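Local coordinates for protein beta-1,4-galactanase (Thielavia heterothallica, PDB 1HJS) that hydrolyses the beta-1,4-galactosidic linkages of type I arabinogalactans as a family 53 glycoside hydrolase, at residues Arg45-Val50 against Phe294-Ala299; Asp79-Asp84 against Ile132-Arg137; Ala160-Lys165 against Leu203-Met208. All blocks are in the same frame, centred on the assembly; numbering follows the deposited sequence.

Contact 1: Arg45-Val50 against Phe294-Ala299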
loop_
_atom_site.group_PDB
_atom_site.type_symbol
_atom_site.label_atom_id
_atom_site.label_comp_id
_atom_site.label_asym_id
_atom_site.label_seq_id
_atom_site.Cartn_x
_atom_site.Cartn_y
_atom_site.Cartn_z
ATOM N N ARG A 45 3.406 -4.603 -4.293
ATOM C CA ARG A 45 2.474 -3.488 -4.347
ATOM C C ARG A 45 3.085 -2.418 -5.249
ATOM O O ARG A 45 4.300 -2.194 -5.222
ATOM C CB ARG A 45 2.273 -2.951 -2.928
ATOM C CG ARG A 45 1.278 -1.803 -2.768
ATOM C CD ARG A 45 1.205 -1.482 -1.280
ATOM N NE ARG A 45 0.240 -0.457 -0.892
ATOM C CZ ARG A 45 0.566 0.799 -0.599
ATOM N NH1 ARG A 45 1.831 1.199 -0.671
ATOM N NH2 ARG A 45 -0.366 1.636 -0.153
ATOM N N GLN A 46 2.246 -1.757 -6.042
ATOM C CA GLN A 46 2.709 -0.725 -6.965
ATOM C C GLN A 46 1.756 0.471 -6.993
ATOM O O GLN A 46 0.541 0.305 -7.141
ATOM C CB GLN A 46 2.822 -1.312 -8.379
ATOM C CG GLN A 46 3.705 -2.549 -8.460
ATOM C CD GLN A 46 3.764 -3.150 -9.854
ATOM O OE1 GLN A 46 4.368 -4.201 -10.055
ATOM N NE2 GLN A 46 3.136 -2.484 -10.821
ATOM N N ARG A 47 2.302 1.674 -6.848
ATOM C CA ARG A 47 1.469 2.869 -6.878
ATOM C C ARG A 47 1.234 3.294 -8.318
ATOM O O ARG A 47 2.154 3.292 -9.138
ATOM C CB ARG A 47 2.120 4.019 -6.095
ATOM C CG ARG A 47 3.567 4.316 -6.467
ATOM C CD ARG A 47 4.097 5.535 -5.708
ATOM N NE ARG A 47 5.548 5.670 -5.835
ATOM C CZ ARG A 47 6.432 4.998 -5.100
ATOM N NH1 ARG A 47 6.021 4.147 -4.169
ATOM N NH2 ARG A 47 7.733 5.154 -5.317
ATOM N N VAL A 48 -0.008 3.654 -8.623
ATOM C CA VAL A 48 -0.362 4.083 -9.966
ATOM C C VAL A 48 -0.848 5.524 -9.948
ATOM O O VAL A 48 -1.781 5.863 -9.224
ATOM C CB VAL A 48 -1.484 3.201 -10.558
ATOM C CG1 VAL A 48 -1.851 3.695 -11.956
ATOM C CG2 VAL A 48 -1.036 1.749 -10.601
ATOM N N TRP A 49 -0.199 6.371 -10.738
ATOM C CA TRP A 49 -0.590 7.767 -10.842
ATOM C C TRP A 49 -1.234 7.947 -12.215
ATOM O O TRP A 49 -0.907 7.230 -13.162
ATOM C CB TRP A 49 0.626 8.684 -10.665
ATOM C CG TRP A 49 1.187 8.645 -9.258
ATOM C CD1 TRP A 49 0.644 8.006 -8.171
ATOM C CD2 TRP A 49 2.379 9.288 -8.787
ATOM N NE1 TRP A 49 1.427 8.215 -7.056
ATOM C CE2 TRP A 49 2.496 8.997 -7.406
ATOM C CE3 TRP A 49 3.359 10.082 -9.396
ATOM C CZ2 TRP A 49 3.558 9.474 -6.623
ATOM C CZ3 TRP A 49 4.419 10.558 -8.616
ATOM C CH2 TRP A 49 4.505 10.251 -7.246
ATOM N N VAL A 50 -2.153 8.901 -12.316
ATOM C CA VAL A 50 -2.885 9.131 -13.555
ATOM C C VAL A 50 -2.059 9.651 -14.729
ATOM O O VAL A 50 -1.906 8.951 -15.736
ATOM C CB VAL A 50 -4.079 10.072 -13.297
ATOM C CG1 VAL A 50 -4.865 10.290 -14.580
ATOM C CG2 VAL A 50 -4.967 9.472 -12.213
ATOM N N PHE A 294 2.604 -5.672 3.960
ATOM C CA PHE A 294 3.463 -5.168 2.894
ATOM C C PHE A 294 4.451 -4.147 3.434
ATOM O O PHE A 294 4.047 -3.139 4.012
ATOM C CB PHE A 294 2.634 -4.508 1.792
ATOM C CG PHE A 294 1.792 -5.471 1.001
ATOM C CD1 PHE A 294 0.619 -5.995 1.535
ATOM C CD2 PHE A 294 2.178 -5.853 -0.281
ATOM C CE1 PHE A 294 -0.163 -6.895 0.801
ATOM C CE2 PHE A 294 1.406 -6.753 -1.027
ATOM C CZ PHE A 294 0.233 -7.274 -0.482
ATOM N N TYR A 295 5.740 -4.405 3.241
ATOM C CA TYR A 295 6.778 -3.477 3.687
ATOM C C TYR A 295 6.873 -2.406 2.604
ATOM O O TYR A 295 6.862 -2.730 1.417
ATOM C CB TYR A 295 8.126 -4.190 3.813
ATOM C CG TYR A 295 9.140 -3.385 4.593
ATOM C CD1 TYR A 295 9.228 -3.501 5.980
ATOM C CD2 TYR A 295 9.971 -2.468 3.955
ATOM C CE1 TYR A 295 10.118 -2.722 6.714
ATOM C CE2 TYR A 295 10.872 -1.678 4.684
ATOM C CZ TYR A 295 10.934 -1.812 6.060
ATOM O OH TYR A 295 11.796 -1.034 6.790
ATOM N N TRP A 296 6.979 -1.138 2.986
ATOM C CA TRP A 296 7.030 -0.090 1.972
ATOM C C TRP A 296 8.412 0.304 1.461
ATOM O O TRP A 296 9.258 0.776 2.226
ATOM C CB TRP A 296 6.314 1.172 2.466
ATOM C CG TRP A 296 6.004 2.137 1.354
ATOM C CD1 TRP A 296 5.132 1.940 0.321
ATOM C CD2 TRP A 296 6.585 3.432 1.145
ATOM N NE1 TRP A 296 5.133 3.029 -0.518
ATOM C CE2 TRP A 296 6.016 3.960 -0.036
ATOM C CE3 TRP A 296 7.531 4.198 1.841
ATOM C CZ2 TRP A 296 6.363 5.223 -0.538
ATOM C CZ3 TRP A 296 7.879 5.451 1.341
ATOM C CH2 TRP A 296 7.297 5.951 0.162
ATOM N N GLU A 297 8.624 0.102 0.160
ATOM C CA GLU A 297 9.864 0.480 -0.521
ATOM C C GLU A 297 11.181 0.055 0.135
ATOM O O GLU A 297 12.055 0.885 0.404
ATOM C CB GLU A 297 9.854 1.995 -0.736
ATOM C CG GLU A 297 8.808 2.455 -1.744
ATOM C CD GLU A 297 9.243 2.206 -3.184
ATOM O OE1 GLU A 297 10.284 1.548 -3.390
ATOM O OE2 GLU A 297 8.542 2.664 -4.106
ATOM N N PRO A 298 11.364 -1.252 0.355
ATOM C CA PRO A 298 12.592 -1.748 0.981
ATOM C C PRO A 298 13.872 -1.521 0.174
ATOM O O PRO A 298 14.966 -1.481 0.744
ATOM C CB PRO A 298 12.300 -3.231 1.170
ATOM C CG PRO A 298 11.477 -3.549 -0.040
ATOM C CD PRO A 298 10.517 -2.371 -0.100
ATOM N N ALA A 299 13.736 -1.350 -1.138
ATOM C CA ALA A 299 14.899 -1.182 -2.009
ATOM C C ALA A 299 15.153 0.222 -2.552
ATOM O O ALA A 299 15.986 0.393 -3.446
ATOM C CB ALA A 299 14.807 -2.175 -3.174
HETATM O O HOH W 1 3.466 3.268 -3.061
#
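Arg47 grips Glu297 end-on: NH1 and NH2 both donate to the single oxygen OE2, each at 2.9 Å. Because one oxygen lies between two diverging N-H groups, both bonds are bent, with N-H...O angles near 133°; OE2 is also tilted somewhat from the guanidinium plane. OE2 takes NH1 on its anti lone pair, and its partner OE1 is held by Ser11, so both ends of the carboxylate are fixed. Glu297, folded back at chi2 (-78°), lays its CG over the centre of the Trp296 ring, 3.6 Å above the plane. This is the tight part of the contact. The strands involved, 43-48 and 290-296, belong to the (beta/alpha)8 barrel; strand 4-8 runs between them, and their axes stay 9.4 Å apart, so long side chains do the bridging. Arg45 is stretched out from CG to NE, which brings NH1 to 3.5 Å from Trp296 CD1, with the two planes 74° apart. Its guanidinium forms salt bridges to Asp8, Asp79 and Glu245, the probable nucleophile. Packing is looser at the two margins. Deeper in the barrel, Arg45 CB merely brushes Phe294 CD2 at 3.9 Å, while beside the partly exposed indole a water accepts from both Arg47 NH1 and Trp296 NE1, the latter at 3.1 Å.

Contact 2: Asp79-Asp84 against Ile132-Arg137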
loop_
_atom_site.group_PDB
_atom_site.type_symbol
_atom_site.label_atom_id
_atom_site.label_comp_id
_atom_site.label_asym_id
_atom_site.label_seq_id
_atom_site.Cartn_x
_atom_site.Cartn_y
_atom_site.Cartn_z
ATOM N N ASP A 79 -2.165 -0.074 -6.513
ATOM C CA ASP A 79 -2.617 0.979 -5.611
ATOM C C ASP A 79 -2.892 2.257 -6.393
ATOM O O ASP A 79 -1.978 3.017 -6.696
ATOM C CB ASP A 79 -1.544 1.220 -4.539
ATOM C CG ASP A 79 -1.845 2.417 -3.647
ATOM O OD1 ASP A 79 -2.994 2.902 -3.633
ATOM O OD2 ASP A 79 -0.916 2.864 -2.941
ATOM N N PHE A 80 -4.159 2.476 -6.744
ATOM C CA PHE A 80 -4.544 3.678 -7.476
ATOM C C PHE A 80 -4.549 4.867 -6.533
ATOM O O PHE A 80 -5.289 4.866 -5.546
ATOM C CB PHE A 80 -5.959 3.546 -8.057
ATOM C CG PHE A 80 -6.054 2.659 -9.260
ATOM C CD1 PHE A 80 -5.361 2.967 -10.426
ATOM C CD2 PHE A 80 -6.873 1.531 -9.241
ATOM C CE1 PHE A 80 -5.482 2.165 -11.563
ATOM C CE2 PHE A 80 -7.003 0.717 -10.379
ATOM C CZ PHE A 80 -6.307 1.038 -11.537
ATOM N N HIS A 81 -3.729 5.874 -6.821
ATOM C CA HIS A 81 -3.706 7.075 -5.994
ATOM C C HIS A 81 -4.749 8.071 -6.500
ATOM O O HIS A 81 -5.092 9.029 -5.805
ATOM C CB HIS A 81 -2.322 7.742 -6.016
ATOM C CG HIS A 81 -1.324 7.098 -5.105
ATOM N ND1 HIS A 81 -0.399 7.824 -4.385
ATOM C CD2 HIS A 81 -1.102 5.798 -4.796
ATOM C CE1 HIS A 81 0.347 6.998 -3.670
ATOM N NE2 HIS A 81 -0.059 5.763 -3.902
ATOM N N TYR A 82 -5.259 7.834 -7.708
ATOM C CA TYR A 82 -6.242 8.726 -8.315
ATOM C C TYR A 82 -5.777 10.171 -8.197
ATOM O O TYR A 82 -6.510 11.051 -7.731
ATOM C CB TYR A 82 -7.618 8.554 -7.660
ATOM C CG TYR A 82 -8.248 7.192 -7.903
ATOM C CD1 TYR A 82 -8.259 6.627 -9.179
ATOM C CD2 TYR A 82 -8.872 6.490 -6.868
ATOM C CE1 TYR A 82 -8.880 5.398 -9.422
ATOM C CE2 TYR A 82 -9.497 5.258 -7.101
ATOM C CZ TYR A 82 -9.496 4.724 -8.383
ATOM O OH TYR A 82 -10.130 3.529 -8.633
ATOM N N SER A 83 -4.538 10.391 -8.622
ATOM C CA SER A 83 -3.910 11.700 -8.606
ATOM C C SER A 83 -2.724 11.604 -9.549
ATOM O O SER A 83 -2.330 10.504 -9.932
ATOM C CB SER A 83 -3.420 12.042 -7.194
ATOM O OG SER A 83 -2.822 13.330 -7.169
ATOM N N ASP A 84 -2.161 12.744 -9.945
ATOM C CA ASP A 84 -0.997 12.717 -10.825
ATOM C C ASP A 84 0.250 12.622 -9.960
ATOM O O ASP A 84 1.354 12.455 -10.473
ATOM C CB ASP A 84 -0.892 13.983 -11.676
ATOM C CG ASP A 84 -2.013 14.112 -12.682
ATOM O OD1 ASP A 84 -2.472 13.077 -13.211
ATOM O OD2 ASP A 84 -2.417 15.258 -12.956
ATOM N N ILE A 132 -8.776 1.235 -4.192
ATOM C CA ILE A 132 -9.376 2.384 -4.849
ATOM C C ILE A 132 -9.047 3.606 -3.994
ATOM O O ILE A 132 -9.865 4.081 -3.200
ATOM C CB ILE A 132 -10.909 2.201 -5.016
ATOM C CG1 ILE A 132 -11.542 1.728 -3.707
ATOM C CG2 ILE A 132 -11.179 1.180 -6.117
ATOM C CD1 ILE A 132 -13.043 1.499 -3.799
ATOM N N GLY A 133 -7.819 4.088 -4.166
ATOM C CA GLY A 133 -7.337 5.235 -3.424
ATOM C C GLY A 133 -6.199 4.841 -2.492
ATOM O O GLY A 133 -6.044 3.669 -2.146
ATOM N N ASN A 134 -5.400 5.821 -2.086
ATOM C CA ASN A 134 -4.287 5.575 -1.174
ATOM C C ASN A 134 -4.476 6.479 0.038
ATOM O O ASN A 134 -4.521 7.704 -0.102
ATOM C CB ASN A 134 -2.951 5.900 -1.850
ATOM C CG ASN A 134 -1.754 5.554 -0.971
ATOM O OD1 ASN A 134 -1.348 4.394 -0.877
ATOM N ND2 ASN A 134 -1.195 6.560 -0.313
ATOM N N GLU A 135 -4.589 5.871 1.217
ATOM C CA GLU A 135 -4.785 6.602 2.473
ATOM C C GLU A 135 -5.846 7.689 2.322
ATOM O O GLU A 135 -5.579 8.866 2.563
ATOM C CB GLU A 135 -3.465 7.225 2.944
ATOM C CG GLU A 135 -2.350 6.204 3.160
ATOM C CD GLU A 135 -1.152 6.782 3.891
ATOM O OE1 GLU A 135 -0.958 8.012 3.828
ATOM O OE2 GLU A 135 -0.397 6.008 4.518
ATOM N N ILE A 136 -7.055 7.282 1.947
ATOM C CA ILE A 136 -8.138 8.237 1.735
ATOM C C ILE A 136 -8.905 8.591 3.007
ATOM O O ILE A 136 -10.121 8.795 2.979
ATOM C CB ILE A 136 -9.122 7.716 0.661
ATOM C CG1 ILE A 136 -9.666 6.338 1.053
ATOM C CG2 ILE A 136 -8.411 7.636 -0.686
ATOM C CD1 ILE A 136 -10.737 5.814 0.094
ATOM N N ARG A 137 -8.173 8.687 4.115
ATOM C CA ARG A 137 -8.748 9.015 5.420
ATOM C C ARG A 137 -9.386 10.407 5.449
ATOM O O ARG A 137 -10.280 10.677 6.258
ATOM C CB ARG A 137 -7.660 8.934 6.484
ATOM C CG ARG A 137 -8.153 9.108 7.902
ATOM C CD ARG A 137 -7.019 9.663 8.747
ATOM N NE ARG A 137 -6.952 11.112 8.661
ATOM C CZ ARG A 137 -5.864 11.834 8.908
ATOM N NH1 ARG A 137 -4.722 11.248 9.248
ATOM N NH2 ARG A 137 -5.930 13.155 8.845
HETATM O O HOH W 2 1.534 4.507 -1.705
HETATM O O HOH W 3 -6.073 8.245 -3.311
#
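Phe80 and Ile132 pair as a parallel beta bridge, their CA atoms 5.7 Å apart, where strands 75-80 and 129-132 leave the closed (beta/alpha)8 barrel of a clan GH-A hydrolase. Over the touching parts the chains cross, their end-to-end directions 93° apart, and Gly133 CA comes to 3.0 Å from Phe80 O. Glycine suits this corner: at its backbone angles a CB would run into the preceding carbonyl oxygen and into Ile136. A water then spans the gap, donating to His81 O and accepting from Asn134 N, both at 2.8 Å. On the side of the barrel axis, Asn134 lies beside the His81 ring and points the same way. Amide and imidazole are stacked 13° from parallel, and Asn134 CB makes a CH-pi contact over the ring face, 3.6 Å from its centroid. With CG trans to the backbone N (chi1 -175°), Asn134 also reaches Asp79, whose OD2 stands just 2.6 Å from Asn134 OD1. Arg45 forms a salt bridge to Asp79, while Ala87 ties down both stacked groups, its O taking Asn134 ND2 and its N meeting His81 ND1. Asn134 directly precedes Glu135, the probable proton donor, and so belongs to the Asn-Glu pair that clan GH-A enzymes carry just after this strand, here 129-132. Away from the axis, Tyr82 runs alongside Ile132, covered by helices 102-122 and 150-165. Ile132 CB lies at the phenol ring's edge, in plane, and the Tyr82 OH, bonded to Thr113, rests 3.6 Å from Ile132 CG2.

Contact 3: Ala160-Lys165 against Leu203-Met208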
loop_
_atom_site.group_PDB
_atom_site.type_symbol
_atom_site.label_atom_id
_atom_site.label_comp_id
_atom_site.label_asym_id
_atom_site.label_seq_id
_atom_site.Cartn_x
_atom_site.Cartn_y
_atom_site.Cartn_z
ATOM N N ALA A 160 -15.681 3.832 -8.520
ATOM C CA ALA A 160 -14.367 3.215 -8.691
ATOM C C ALA A 160 -14.483 1.697 -8.580
ATOM O O ALA A 160 -13.938 0.958 -9.398
ATOM C CB ALA A 160 -13.393 3.744 -7.636
ATOM N N ALA A 161 -15.197 1.237 -7.561
ATOM C CA ALA A 161 -15.379 -0.193 -7.353
ATOM C C ALA A 161 -16.019 -0.846 -8.575
ATOM O O ALA A 161 -15.572 -1.896 -9.030
ATOM C CB ALA A 161 -16.238 -0.441 -6.123
ATOM N N TRP A 162 -17.063 -0.226 -9.111
ATOM C CA TRP A 162 -17.719 -0.806 -10.272
ATOM C C TRP A 162 -16.927 -0.656 -11.559
ATOM O O TRP A 162 -17.190 -1.350 -12.535
ATOM C CB TRP A 162 -19.140 -0.262 -10.408
ATOM C CG TRP A 162 -20.027 -0.958 -9.434
ATOM C CD1 TRP A 162 -20.243 -0.617 -8.128
ATOM C CD2 TRP A 162 -20.688 -2.214 -9.633
ATOM N NE1 TRP A 162 -20.990 -1.588 -7.499
ATOM C CE2 TRP A 162 -21.276 -2.578 -8.400
ATOM C CE3 TRP A 162 -20.834 -3.069 -10.734
ATOM C CZ2 TRP A 162 -22.001 -3.763 -8.238
ATOM C CZ3 TRP A 162 -21.553 -4.247 -10.573
ATOM C CH2 TRP A 162 -22.127 -4.583 -9.332
ATOM N N GLY A 163 -15.948 0.241 -11.558
ATOM C CA GLY A 163 -15.103 0.388 -12.729
ATOM C C GLY A 163 -14.296 -0.899 -12.809
ATOM O O GLY A 163 -13.946 -1.372 -13.890
ATOM N N ILE A 164 -14.006 -1.472 -11.644
ATOM C CA ILE A 164 -13.260 -2.725 -11.559
ATOM C C ILE A 164 -14.190 -3.891 -11.890
ATOM O O ILE A 164 -13.866 -4.744 -12.722
ATOM C CB ILE A 164 -12.698 -2.959 -10.135
ATOM C CG1 ILE A 164 -11.675 -1.875 -9.786
ATOM C CG2 ILE A 164 -12.061 -4.340 -10.043
ATOM C CD1 ILE A 164 -10.482 -1.848 -10.711
ATOM N N LYS A 165 -15.344 -3.917 -11.229
ATOM C CA LYS A 165 -16.328 -4.976 -11.428
ATOM C C LYS A 165 -16.833 -5.103 -12.868
ATOM O O LYS A 165 -17.155 -6.205 -13.318
ATOM C CB LYS A 165 -17.509 -4.770 -10.475
ATOM C CG LYS A 165 -17.142 -4.954 -9.000
ATOM C CD LYS A 165 -18.293 -4.563 -8.082
ATOM C CE LYS A 165 -17.898 -4.659 -6.618
ATOM N NZ LYS A 165 -17.634 -6.066 -6.181
ATOM N N LEU A 203 -21.306 -2.509 1.591
ATOM C CA LEU A 203 -20.251 -3.358 2.123
ATOM C C LEU A 203 -19.826 -4.378 1.078
ATOM O O LEU A 203 -18.658 -4.758 1.010
ATOM C CB LEU A 203 -20.724 -4.098 3.379
ATOM C CG LEU A 203 -20.281 -3.534 4.730
ATOM C CD1 LEU A 203 -20.708 -4.489 5.829
ATOM C CD2 LEU A 203 -18.769 -3.347 4.756
ATOM N N SER A 204 -20.781 -4.816 0.263
ATOM C CA SER A 204 -20.508 -5.797 -0.778
ATOM C C SER A 204 -19.698 -5.231 -1.942
ATOM O O SER A 204 -19.231 -5.987 -2.794
ATOM C CB SER A 204 -21.818 -6.379 -1.313
ATOM O OG SER A 204 -22.596 -5.387 -1.959
ATOM N N ASP A 205 -19.526 -3.910 -1.984
ATOM C CA ASP A 205 -18.774 -3.291 -3.073
ATOM C C ASP A 205 -17.262 -3.458 -2.952
ATOM O O ASP A 205 -16.545 -3.299 -3.933
ATOM C CB ASP A 205 -19.112 -1.801 -3.206
ATOM C CG ASP A 205 -20.507 -1.557 -3.772
ATOM O OD1 ASP A 205 -20.963 -2.350 -4.625
ATOM O OD2 ASP A 205 -21.143 -0.554 -3.380
ATOM N N PHE A 206 -16.767 -3.751 -1.754
ATOM C CA PHE A 206 -15.331 -3.958 -1.591
ATOM C C PHE A 206 -15.056 -5.189 -0.741
ATOM O O PHE A 206 -15.950 -5.699 -0.062
ATOM C CB PHE A 206 -14.631 -2.706 -1.029
ATOM C CG PHE A 206 -15.021 -2.348 0.374
ATOM C CD1 PHE A 206 -16.278 -1.826 0.652
ATOM C CD2 PHE A 206 -14.111 -2.504 1.417
ATOM C CE1 PHE A 206 -16.625 -1.460 1.950
ATOM C CE2 PHE A 206 -14.446 -2.143 2.720
ATOM C CZ PHE A 206 -15.707 -1.617 2.988
ATOM N N ASP A 207 -13.815 -5.664 -0.776
ATOM C CA ASP A 207 -13.456 -6.890 -0.077
ATOM C C ASP A 207 -12.427 -6.784 1.038
ATOM O O ASP A 207 -12.382 -7.637 1.928
ATOM C CB ASP A 207 -12.947 -7.894 -1.110
ATOM C CG ASP A 207 -13.830 -7.951 -2.340
ATOM O OD1 ASP A 207 -14.991 -8.377 -2.202
ATOM O OD2 ASP A 207 -13.372 -7.563 -3.439
ATOM N N MET A 208 -11.604 -5.748 0.994
ATOM C CA MET A 208 -10.548 -5.608 1.981
ATOM C C MET A 208 -10.401 -4.217 2.569
ATOM O O MET A 208 -10.745 -3.216 1.942
ATOM C CB MET A 208 -9.205 -5.981 1.351
ATOM C CG MET A 208 -9.165 -7.286 0.604
ATOM S SD MET A 208 -7.515 -7.510 -0.138
ATOM C CE MET A 208 -6.616 -8.182 1.261
HETATM O O HOH W 4 -16.669 -6.654 -3.676
HETATM O O HOH W 5 -20.541 -6.797 -5.668
#
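Trp162 and Asp205 meet through one direct hydrogen bond: indole NE1 donates to OD1 at 3.0 Å, with an N-H...O angle of 146°. The ring and carboxylate planes are nearly perpendicular, and the donor arrives from above the carboxylate, 57° out of its plane, a slanted approach to the oxygen. Next to this, the aliphatic end of Lys165 passes over the backbone of the short 3-10 turn 203-205, its CE 3.3 Å from Asp205 O. The Ala161 methyl touches the same carbonyl oxygen, CB at 3.6 Å. The lysine charge works mainly through water. Lys165 is extended as far as CE and then bends at chi4 (-67°), which turns NZ toward two waters. It donates to both, and each donates in turn to Ser204 O; the closer of them, 2.7 Å from NZ, also donates to Asp207 OD1. Direct carboxylate contact is not made; NZ stays 5.2 Å from Asp205 OD1, although the nearby negative charges probably still favour the ammonium.

What sets these groups in place lies one step further out. Lys165 CD sits over the centre of the Trp162 ring, so the lysine braces the indole from within its own helix. Asp205 OD2 is taken up by the Glu202 backbone N and by His158 ND1, and the His158 ring also meets that of Trp162. Asp207 OD2 is bound to the backbone N of Ile175. The contact thus joins the C-terminal end of helix 150-165 to the loop that leads from helix 185-196 into strand 208-212, with strand 174-179 running beside that strand.

Contacts 1 and 2 are buried in the barrel and share a seam: strands 43-48 and 75-80 are neighbours, probably hydrogen-bonded from Gln46 O to Asp79 N and from Val48 N to Asp79 O. Both reach the probable catalytic centre, where charged and amide groups are densely networked. Contact 3, partly buried and away from the annotated sites, lies on the outer layer of helices and loops, and relies on one direct bond plus water bridges. It still abuts contact 2, because Ala160 CB packs on Tyr82 OH and Ile132 CG2. Contacts 1 and 3 do not touch, their nearest atoms being about 7 Å apart.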